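Citrate lyase, subunit 1 (Methanosaeta concilii, PDB 6HXI) probably catalyses the ATP-dependent cleavage of citrate with coenzyme A to oxaloacetate and acetyl-CoA, releasing ADP and phosphate. Local coordinates at residues Tyr28-Pro37 with Leu103-Phe111; Leu51-Pro60 with Leu72-Ala82. All coordinates share one frame; numbering follows the deposited sequence.

Contact 1. Residues Tyr28-Pro37 with Leu103-Phe111; sequences YKGNLALVGP and LSYFLIEPF
An antiparallel pair at the border of a four-stranded sheet in the ATP-grasp region joins Ala33, Leu34 and Val35 to Phe106, Leu107 and Ile108. Ala33 and Ile108 form one hydrogen-bonded pair, with Ile108 N reaching Ala33 O at 2.7 Å in a nearly straight bond (171° at the hydrogen). Val35 and Phe106 form the next, Val35 N donating a hydrogen bond to Phe106 O at 2.8 Å. Between them Leu34 and Leu107 are a non-hydrogen-bonded pair whose side chains leave by the other face.

On the Ala33 and Val35 face, Val35 CG2 meets the tip of Ile108, CD1, at 3.6 Å; with CG1 anti to the valine's backbone N (chi1 177°), CG2 is the branch turned toward that methyl. This face is covered by helix 79-89, where Leu86 touches Val35, Phe106 and Ile108. On the opposite face Leu32 CD2 packs on Leu107 CD1 at 3.8 Å, and Tyr9 of helix 8-18 touches both leucines.

Just beyond Val35 and before Phe106, the Tyr105 ring lies obliquely against the Gly36 backbone and the Pro37 ring: its CD1 is 3.5 Å from Gly36 CA, and its CZ 3.7 Å from Pro37 CD. Arg7 makes a cation-pi contact with the same ring. The whole is an edge-strand pairing of the smaller antiparallel sheet of the ATP-grasp region, with helix 79-89 on one face and helix 8-18 on the other.

Contact 2. Residues Leu51-Pro60 with Leu72-Ala82; sequences LKTTRLVVKP and LVLLDADWEEA
Arg55 curls back over the turn at Asp76 to Asp78. CB and CG each lie 3.4 Å from Asp76 OD1 and CD 3.7 Å; bends at chi2 and chi3 (-52° and -68°) fold the chain so that NE forms a salt bridge with that same oxygen at 2.8 Å. CZ is 3.1 Å from Asp78 OD1. NH2 donates to Asp76 O, 2.8 Å away and in the guanidinium plane, though the donor stands well above the carbonyl plane. NH1 forms a salt bridge with Asp78 OD1 at 2.8 Å, by charge alone: the oxygen sits over the face and no N-H points at it. The in-plane bond to Asp76 O, with the NE salt bridge, helps set the turn of the guanidinium.

Asp76 and Ala77 both oppose Leu56 in a G1 beta bulge. Leu56 CD1 reaches the edge of the Trp79 ring and Ala82 CB, while Leu51 CD1 makes a CH-pi contact over one ring face, 4.1 Å from the six-membered centroid.

Val58 CG1 lies beside Leu74 CD2. Strand 56-60 runs between strands 74-75 and 106-110, and helix 79-89 covers its Leu56 and Val58 face, with Trp79 wedged between that face and helix 50-53.

In the fold
Contacts 1 and 2 build one four-stranded antiparallel sheet in the order 33-35, 106-110, 56-60, 74-75, so each joins an outer strand to an inner one. The inner strands probably bond through Leu107 N to Lys59 O and, at the strand end, Phe111 N to Arg55 O. Helix 79-89, whose first turn belongs to contact 2, also covers contact 1; Ile108 touches Trp79. Both are partly buried, but contact 2 has the more exposed rim, with Lys52, Arg55 and Leu75 exposed against Pro37 alone in contact 1. Contact 1 is backbone pairing and apolar packing between helices 8-18 and 79-89, whereas contact 2 adds a bulge and a charged network, farther from the chain's centre.

Contact 1. Residues Tyr28-Pro37 with Leu103-Phe111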
loop_
_atom_site.group_PDB
_atom_site.type_symbol
_atom_site.label_atom_id
_atom_site.label_comp_id
_atom_site.label_asym_id
_atom_site.label_seq_id
_atom_site.Cartn_x
_atom_site.Cartn_y
_atom_site.Cartn_z
ATOM N N TYR C 28 20.104 -68.777 20.788
ATOM C CA TYR C 28 21.418 -68.212 20.523
ATOM C C TYR C 28 21.542 -66.814 21.137
ATOM O O TYR C 28 20.897 -65.860 20.687
ATOM C CB TYR C 28 21.781 -68.246 19.027
ATOM C CG TYR C 28 23.136 -67.637 18.716
ATOM C CD1 TYR C 28 24.310 -68.226 19.176
ATOM C CD2 TYR C 28 23.244 -66.479 17.951
ATOM C CE1 TYR C 28 25.557 -67.670 18.893
ATOM C CE2 TYR C 28 24.483 -65.912 17.669
ATOM C CZ TYR C 28 25.640 -66.513 18.139
ATOM O OH TYR C 28 26.874 -65.968 17.870
ATOM N N LYS C 29 22.348 -66.722 22.204
ATOM C CA LYS C 29 22.642 -65.473 22.909
ATOM C C LYS C 29 23.632 -64.687 22.053
ATOM O O LYS C 29 24.296 -65.264 21.195
ATOM C CB LYS C 29 23.266 -65.765 24.279
ATOM C CG LYS C 29 22.363 -66.464 25.276
ATOM C CD LYS C 29 23.104 -66.672 26.589
ATOM C CE LYS C 29 22.519 -67.785 27.423
ATOM N NZ LYS C 29 23.335 -68.043 28.638
ATOM N N GLY C 30 23.734 -63.389 22.288
ATOM C CA GLY C 30 24.661 -62.560 21.528
ATOM C C GLY C 30 26.051 -62.440 22.113
ATOM O O GLY C 30 26.693 -61.403 21.918
ATOM N N ASN C 31 26.530 -63.494 22.831
ATOM C CA ASN C 31 27.848 -63.519 23.500
ATOM C C ASN C 31 28.988 -63.420 22.494
ATOM O O ASN C 31 29.487 -64.431 21.992
ATOM C CB ASN C 31 28.032 -64.733 24.433
ATOM C CG ASN C 31 26.979 -64.905 25.497
ATOM O OD1 ASN C 31 26.292 -65.918 25.534
ATOM N ND2 ASN C 31 26.803 -63.925 26.372
ATOM N N LEU C 32 29.376 -62.173 22.182
ATOM C CA LEU C 32 30.421 -61.853 21.213
ATOM C C LEU C 32 31.304 -60.701 21.705
ATOM O O LEU C 32 30.816 -59.741 22.316
ATOM C CB LEU C 32 29.790 -61.479 19.861
ATOM C CG LEU C 32 28.884 -62.508 19.185
ATOM C CD1 LEU C 32 27.726 -61.837 18.513
ATOM C CD2 LEU C 32 29.652 -63.353 18.195
ATOM N N ALA C 33 32.608 -60.806 21.421
ATOM C CA ALA C 33 33.604 -59.806 21.776
ATOM C C ALA C 33 34.583 -59.632 20.612
ATOM O O ALA C 33 35.118 -60.626 20.111
ATOM C CB ALA C 33 34.349 -60.238 23.038
ATOM N N LEU C 34 34.791 -58.377 20.166
ATOM C CA LEU C 34 35.736 -58.080 19.091
ATOM C C LEU C 34 36.967 -57.394 19.659
ATOM O O LEU C 34 36.836 -56.427 20.410
ATOM C CB LEU C 34 35.097 -57.230 17.965
ATOM C CG LEU C 34 35.945 -57.031 16.681
ATOM C CD1 LEU C 34 36.004 -58.312 15.834
ATOM C CD2 LEU C 34 35.434 -55.879 15.866
ATOM N N VAL C 35 38.162 -57.878 19.277
ATOM C CA VAL C 35 39.445 -57.343 19.734
ATOM C C VAL C 35 40.227 -56.701 18.578
ATOM O O VAL C 35 40.782 -57.410 17.730
ATOM C CB VAL C 35 40.269 -58.404 20.521
ATOM C CG1 VAL C 35 41.636 -57.866 20.938
ATOM C CG2 VAL C 35 39.501 -58.886 21.743
ATOM N N GLY C 36 40.241 -55.364 18.569
ATOM C CA GLY C 36 40.953 -54.544 17.596
ATOM C C GLY C 36 42.331 -54.132 18.088
ATOM O O GLY C 36 42.752 -54.583 19.160
ATOM N N PRO C 37 43.071 -53.267 17.349
ATOM C CA PRO C 37 44.408 -52.860 17.827
ATOM C C PRO C 37 44.372 -52.031 19.113
ATOM O O PRO C 37 45.074 -52.374 20.068
ATOM C CB PRO C 37 45.005 -52.076 16.649
ATOM C CG PRO C 37 44.080 -52.284 15.503
ATOM C CD PRO C 37 42.740 -52.624 16.062
ATOM N N LEU C 103 47.850 -59.139 11.417
ATOM C CA LEU C 103 46.599 -59.554 12.062
ATOM C C LEU C 103 46.192 -58.451 13.055
ATOM O O LEU C 103 47.021 -58.046 13.864
ATOM C CB LEU C 103 46.761 -60.907 12.781
ATOM C CG LEU C 103 46.913 -62.156 11.909
ATOM C CD1 LEU C 103 47.313 -63.356 12.751
ATOM C CD2 LEU C 103 45.632 -62.473 11.132
ATOM N N SER C 104 44.956 -57.914 12.968
ATOM C CA SER C 104 44.545 -56.811 13.855
ATOM C C SER C 104 43.176 -56.978 14.530
ATOM O O SER C 104 42.937 -56.344 15.559
ATOM C CB SER C 104 44.600 -55.478 13.115
ATOM O OG SER C 104 45.923 -55.163 12.712
ATOM N N TYR C 105 42.276 -57.798 13.948
ATOM C CA TYR C 105 40.933 -58.012 14.499
ATOM C C TYR C 105 40.657 -59.474 14.795
ATOM O O TYR C 105 40.899 -60.331 13.945
ATOM C CB TYR C 105 39.851 -57.379 13.611
ATOM C CG TYR C 105 39.966 -55.869 13.546
ATOM C CD1 TYR C 105 39.344 -55.061 14.492
ATOM C CD2 TYR C 105 40.707 -55.247 12.541
ATOM C CE1 TYR C 105 39.471 -53.672 14.455
ATOM C CE2 TYR C 105 40.846 -53.861 12.496
ATOM C CZ TYR C 105 40.220 -53.075 13.451
ATOM O OH TYR C 105 40.330 -51.704 13.390
ATOM N N PHE C 106 40.187 -59.752 16.024
ATOM C CA PHE C 106 39.916 -61.109 16.517
ATOM C C PHE C 106 38.563 -61.221 17.197
ATOM O O PHE C 106 38.194 -60.362 18.006
ATOM C CB PHE C 106 41.016 -61.570 17.505
ATOM C CG PHE C 106 42.413 -61.593 16.933
ATOM C CD1 PHE C 106 43.217 -60.458 16.972
ATOM C CD2 PHE C 106 42.925 -62.746 16.355
ATOM C CE1 PHE C 106 44.497 -60.468 16.413
ATOM C CE2 PHE C 106 44.205 -62.760 15.799
ATOM C CZ PHE C 106 44.984 -61.622 15.837
ATOM N N LEU C 107 37.839 -62.302 16.898
ATOM C CA LEU C 107 36.540 -62.536 17.510
ATOM C C LEU C 107 36.654 -63.537 18.667
ATOM O O LEU C 107 37.284 -64.589 18.520
ATOM C CB LEU C 107 35.515 -63.012 16.453
ATOM C CG LEU C 107 34.151 -63.538 16.955
ATOM C CD1 LEU C 107 33.251 -62.410 17.484
ATOM C CD2 LEU C 107 33.448 -64.333 15.886
ATOM N N ILE C 108 36.042 -63.190 19.815
ATOM C CA ILE C 108 35.956 -64.069 20.988
ATOM C C ILE C 108 34.490 -64.450 21.210
ATOM O O ILE C 108 33.603 -63.590 21.256
ATOM C CB ILE C 108 36.672 -63.585 22.289
ATOM C CG1 ILE C 108 38.034 -62.927 21.978
ATOM C CG2 ILE C 108 36.844 -64.768 23.279
ATOM C CD1 ILE C 108 38.582 -62.072 23.088
ATOM N N GLU C 109 34.246 -65.752 21.298
ATOM C CA GLU C 109 32.909 -66.290 21.511
ATOM C C GLU C 109 32.926 -67.605 22.332
ATOM O O GLU C 109 33.971 -68.261 22.381
ATOM C CB GLU C 109 32.195 -66.477 20.161
ATOM C CG GLU C 109 32.774 -67.561 19.267
ATOM C CD GLU C 109 32.010 -67.806 17.980
ATOM O OE1 GLU C 109 30.887 -67.271 17.835
ATOM O OE2 GLU C 109 32.530 -68.553 17.121
ATOM N N PRO C 110 31.787 -68.024 22.945
ATOM C CA PRO C 110 31.787 -69.297 23.690
ATOM C C PRO C 110 31.981 -70.529 22.800
ATOM O O PRO C 110 31.528 -70.544 21.654
ATOM C CB PRO C 110 30.412 -69.318 24.367
ATOM C CG PRO C 110 29.559 -68.433 23.547
ATOM C CD PRO C 110 30.458 -67.370 22.998
ATOM N N PHE C 111 32.665 -71.554 23.328
ATOM C CA PHE C 111 32.914 -72.814 22.634
ATOM C C PHE C 111 31.678 -73.685 22.761
ATOM O O PHE C 111 31.291 -74.042 23.883
ATOM C CB PHE C 111 34.153 -73.529 23.214
ATOM C CG PHE C 111 34.417 -74.918 22.669
ATOM C CD1 PHE C 111 35.124 -75.097 21.487
ATOM C CD2 PHE C 111 33.979 -76.047 23.352
ATOM C CE1 PHE C 111 35.367 -76.380 20.985
ATOM C CE2 PHE C 111 34.213 -77.330 22.843
ATOM C CZ PHE C 111 34.906 -77.489 21.664
#

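Contact 2. Residues Leu51-Pro60 with Leu72-Ala82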
loop_
_atom_site.group_PDB
_atom_site.type_symbol
_atom_site.label_atom_id
_atom_site.label_comp_id
_atom_site.label_asym_id
_atom_site.label_seq_id
_atom_site.Cartn_x
_atom_site.Cartn_y
_atom_site.Cartn_z
ATOM N N LEU C 51 32.954 -63.790 29.716
ATOM C CA LEU C 51 34.300 -64.122 29.233
ATOM C C LEU C 51 35.106 -64.937 30.245
ATOM O O LEU C 51 35.667 -65.979 29.898
ATOM C CB LEU C 51 35.086 -62.840 28.878
ATOM C CG LEU C 51 34.703 -62.091 27.608
ATOM C CD1 LEU C 51 35.308 -60.699 27.606
ATOM C CD2 LEU C 51 35.157 -62.836 26.355
ATOM N N LYS C 52 35.148 -64.461 31.498
ATOM C CA LYS C 52 35.918 -65.052 32.588
ATOM C C LYS C 52 35.394 -66.423 33.085
ATOM O O LYS C 52 36.183 -67.201 33.627
ATOM C CB LYS C 52 36.039 -64.052 33.755
ATOM C CG LYS C 52 36.776 -62.756 33.379
ATOM C CD LYS C 52 36.904 -61.775 34.546
ATOM C CE LYS C 52 38.215 -61.919 35.295
ATOM N NZ LYS C 52 38.323 -60.954 36.418
ATOM N N THR C 53 34.095 -66.730 32.866
ATOM C CA THR C 53 33.438 -67.954 33.350
ATOM C C THR C 53 32.975 -68.964 32.256
ATOM O O THR C 53 32.282 -69.934 32.585
ATOM C CB THR C 53 32.251 -67.564 34.259
ATOM O OG1 THR C 53 31.635 -66.357 33.782
ATOM C CG2 THR C 53 32.661 -67.395 35.710
ATOM N N THR C 54 33.356 -68.754 30.981
ATOM C CA THR C 54 32.947 -69.638 29.873
ATOM C C THR C 54 34.161 -70.168 29.092
ATOM O O THR C 54 35.213 -69.518 29.089
ATOM C CB THR C 54 31.953 -68.888 28.944
ATOM O OG1 THR C 54 30.983 -68.203 29.738
ATOM C CG2 THR C 54 31.230 -69.804 27.955
ATOM N N ARG C 55 34.022 -71.357 28.448
ATOM C CA ARG C 55 35.070 -71.903 27.581
ATOM C C ARG C 55 34.939 -71.159 26.246
ATOM O O ARG C 55 33.830 -71.002 25.735
ATOM C CB ARG C 55 34.974 -73.430 27.413
ATOM C CG ARG C 55 35.401 -74.233 28.650
ATOM C CD ARG C 55 36.772 -73.875 29.229
ATOM N NE ARG C 55 37.886 -74.240 28.350
ATOM C CZ ARG C 55 39.006 -74.829 28.760
ATOM N NH1 ARG C 55 39.175 -75.132 30.043
ATOM N NH2 ARG C 55 39.972 -75.109 27.894
ATOM N N LEU C 56 36.062 -70.659 25.727
ATOM C CA LEU C 56 36.112 -69.792 24.559
ATOM C C LEU C 56 36.680 -70.388 23.267
ATOM O O LEU C 56 37.221 -71.499 23.243
ATOM C CB LEU C 56 36.918 -68.518 24.919
ATOM C CG LEU C 56 36.576 -67.801 26.226
ATOM C CD1 LEU C 56 37.579 -66.751 26.518
ATOM C CD2 LEU C 56 35.185 -67.171 26.190
ATOM N N VAL C 57 36.490 -69.608 22.180
ATOM C CA VAL C 57 36.997 -69.751 20.814
ATOM C C VAL C 57 37.476 -68.339 20.411
ATOM O O VAL C 57 36.727 -67.366 20.546
ATOM C CB VAL C 57 35.953 -70.312 19.797
ATOM C CG1 VAL C 57 36.519 -70.367 18.381
ATOM C CG2 VAL C 57 35.462 -71.689 20.204
ATOM N N VAL C 58 38.717 -68.232 19.951
ATOM C CA VAL C 58 39.253 -66.954 19.497
ATOM C C VAL C 58 39.923 -67.181 18.127
ATOM O O VAL C 58 40.725 -68.103 17.961
ATOM C CB VAL C 58 40.101 -66.181 20.558
ATOM C CG1 VAL C 58 41.216 -67.029 21.156
ATOM C CG2 VAL C 58 40.626 -64.850 20.028
ATOM N N LYS C 59 39.485 -66.400 17.129
ATOM C CA LYS C 59 39.918 -66.502 15.736
ATOM C C LYS C 59 39.997 -65.122 15.049
ATOM O O LYS C 59 39.222 -64.229 15.414
ATOM C CB LYS C 59 38.975 -67.449 14.953
ATOM C CG LYS C 59 37.482 -67.111 15.053
ATOM C CD LYS C 59 36.609 -68.244 14.553
ATOM C CE LYS C 59 35.218 -68.159 15.118
ATOM N NZ LYS C 59 34.267 -69.056 14.403
ATOM N N PRO C 60 40.896 -64.921 14.043
ATOM C CA PRO C 60 40.949 -63.611 13.368
ATOM C C PRO C 60 39.709 -63.322 12.506
ATOM O O PRO C 60 39.244 -64.197 11.771
ATOM C CB PRO C 60 42.240 -63.676 12.542
ATOM C CG PRO C 60 42.478 -65.116 12.319
ATOM C CD PRO C 60 41.882 -65.866 13.469
ATOM N N LEU C 72 44.714 -71.122 12.619
ATOM C CA LEU C 72 44.605 -69.876 13.382
ATOM C C LEU C 72 43.471 -69.854 14.424
ATOM O O LEU C 72 43.523 -69.036 15.341
ATOM C CB LEU C 72 44.497 -68.676 12.432
ATOM C CG LEU C 72 45.820 -68.195 11.848
ATOM C CD1 LEU C 72 45.638 -67.695 10.446
ATOM C CD2 LEU C 72 46.442 -67.117 12.718
ATOM N N VAL C 73 42.467 -70.748 14.301
ATOM C CA VAL C 73 41.341 -70.817 15.240
ATOM C C VAL C 73 41.788 -71.500 16.540
ATOM O O VAL C 73 42.291 -72.628 16.499
ATOM C CB VAL C 73 40.090 -71.506 14.628
ATOM C CG1 VAL C 73 38.928 -71.529 15.619
ATOM C CG2 VAL C 73 39.660 -70.834 13.329
ATOM N N LEU C 74 41.601 -70.819 17.690
ATOM C CA LEU C 74 41.922 -71.372 19.005
ATOM C C LEU C 74 40.618 -71.910 19.602
ATOM O O LEU C 74 39.701 -71.128 19.858
ATOM C CB LEU C 74 42.567 -70.310 19.919
ATOM C CG LEU C 74 43.372 -70.858 21.101
ATOM C CD1 LEU C 74 44.832 -71.056 20.724
ATOM C CD2 LEU C 74 43.288 -69.937 22.294
ATOM N N LEU C 75 40.519 -73.242 19.762
ATOM C CA LEU C 75 39.319 -73.913 20.267
ATOM C C LEU C 75 39.441 -74.385 21.714
ATOM O O LEU C 75 40.492 -74.892 22.114
ATOM C CB LEU C 75 38.947 -75.099 19.367
ATOM C CG LEU C 75 38.449 -74.763 17.978
ATOM C CD1 LEU C 75 39.486 -75.125 16.930
ATOM C CD2 LEU C 75 37.149 -75.466 17.694
ATOM N N ASP C 76 38.336 -74.250 22.479
ATOM C CA ASP C 76 38.174 -74.651 23.890
ATOM C C ASP C 76 39.297 -74.110 24.795
ATOM O O ASP C 76 40.249 -74.831 25.110
ATOM C CB ASP C 76 37.997 -76.183 24.007
ATOM C CG ASP C 76 37.432 -76.706 25.318
ATOM O OD1 ASP C 76 37.053 -75.877 26.181
ATOM O OD2 ASP C 76 37.336 -77.946 25.469
ATOM N N ALA C 77 39.183 -72.829 25.195
ATOM C CA ALA C 77 40.180 -72.170 26.037
ATOM C C ALA C 77 39.591 -71.295 27.157
ATOM O O ALA C 77 38.398 -70.993 27.162
ATOM C CB ALA C 77 41.148 -71.370 25.180
ATOM N N ASP C 78 40.443 -70.943 28.135
ATOM C CA ASP C 78 40.115 -70.094 29.279
ATOM C C ASP C 78 40.299 -68.645 28.844
ATOM O O ASP C 78 41.015 -68.401 27.873
ATOM C CB ASP C 78 41.092 -70.373 30.455
ATOM C CG ASP C 78 41.263 -71.826 30.890
ATOM O OD1 ASP C 78 40.513 -72.691 30.390
ATOM O OD2 ASP C 78 42.149 -72.094 31.736
ATOM N N TRP C 79 39.715 -67.680 29.592
ATOM C CA TRP C 79 39.879 -66.246 29.316
ATOM C C TRP C 79 41.365 -65.829 29.381
ATOM O O TRP C 79 41.794 -64.989 28.583
ATOM C CB TRP C 79 38.984 -65.381 30.228
ATOM C CG TRP C 79 39.306 -63.916 30.194
ATOM C CD1 TRP C 79 39.847 -63.172 31.203
ATOM C CD2 TRP C 79 39.194 -63.038 29.062
ATOM N NE1 TRP C 79 40.063 -61.879 30.777
ATOM C CE2 TRP C 79 39.659 -61.768 29.470
ATOM C CE3 TRP C 79 38.732 -63.199 27.744
ATOM C CZ2 TRP C 79 39.667 -60.663 28.611
ATOM C CZ3 TRP C 79 38.759 -62.110 26.890
ATOM C CH2 TRP C 79 39.212 -60.857 27.326
ATOM N N GLU C 80 42.148 -66.460 30.304
ATOM C CA GLU C 80 43.593 -66.257 30.459
ATOM C C GLU C 80 44.277 -66.744 29.175
ATOM O O GLU C 80 44.998 -65.978 28.532
ATOM C CB GLU C 80 44.129 -67.054 31.668
ATOM C CG GLU C 80 44.186 -66.289 32.981
ATOM C CD GLU C 80 44.946 -66.987 34.101
ATOM O OE1 GLU C 80 44.919 -68.239 34.171
ATOM O OE2 GLU C 80 45.555 -66.270 34.928
ATOM N N GLU C 81 43.985 -68.004 28.779
ATOM C CA GLU C 81 44.513 -68.661 27.579
ATOM C C GLU C 81 44.168 -67.881 26.316
ATOM O O GLU C 81 44.953 -67.882 25.364
ATOM C CB GLU C 81 43.978 -70.091 27.470
ATOM C CG GLU C 81 44.391 -71.007 28.611
ATOM C CD GLU C 81 43.966 -72.458 28.468
ATOM O OE1 GLU C 81 43.782 -72.922 27.318
ATOM O OE2 GLU C 81 43.854 -73.143 29.510
ATOM N N ALA C 82 42.989 -67.217 26.312
ATOM C CA ALA C 82 42.513 -66.381 25.212
ATOM C C ALA C 82 43.392 -65.136 25.100
ATOM O O ALA C 82 43.844 -64.829 23.998
ATOM C CB ALA C 82 41.062 -65.992 25.426
#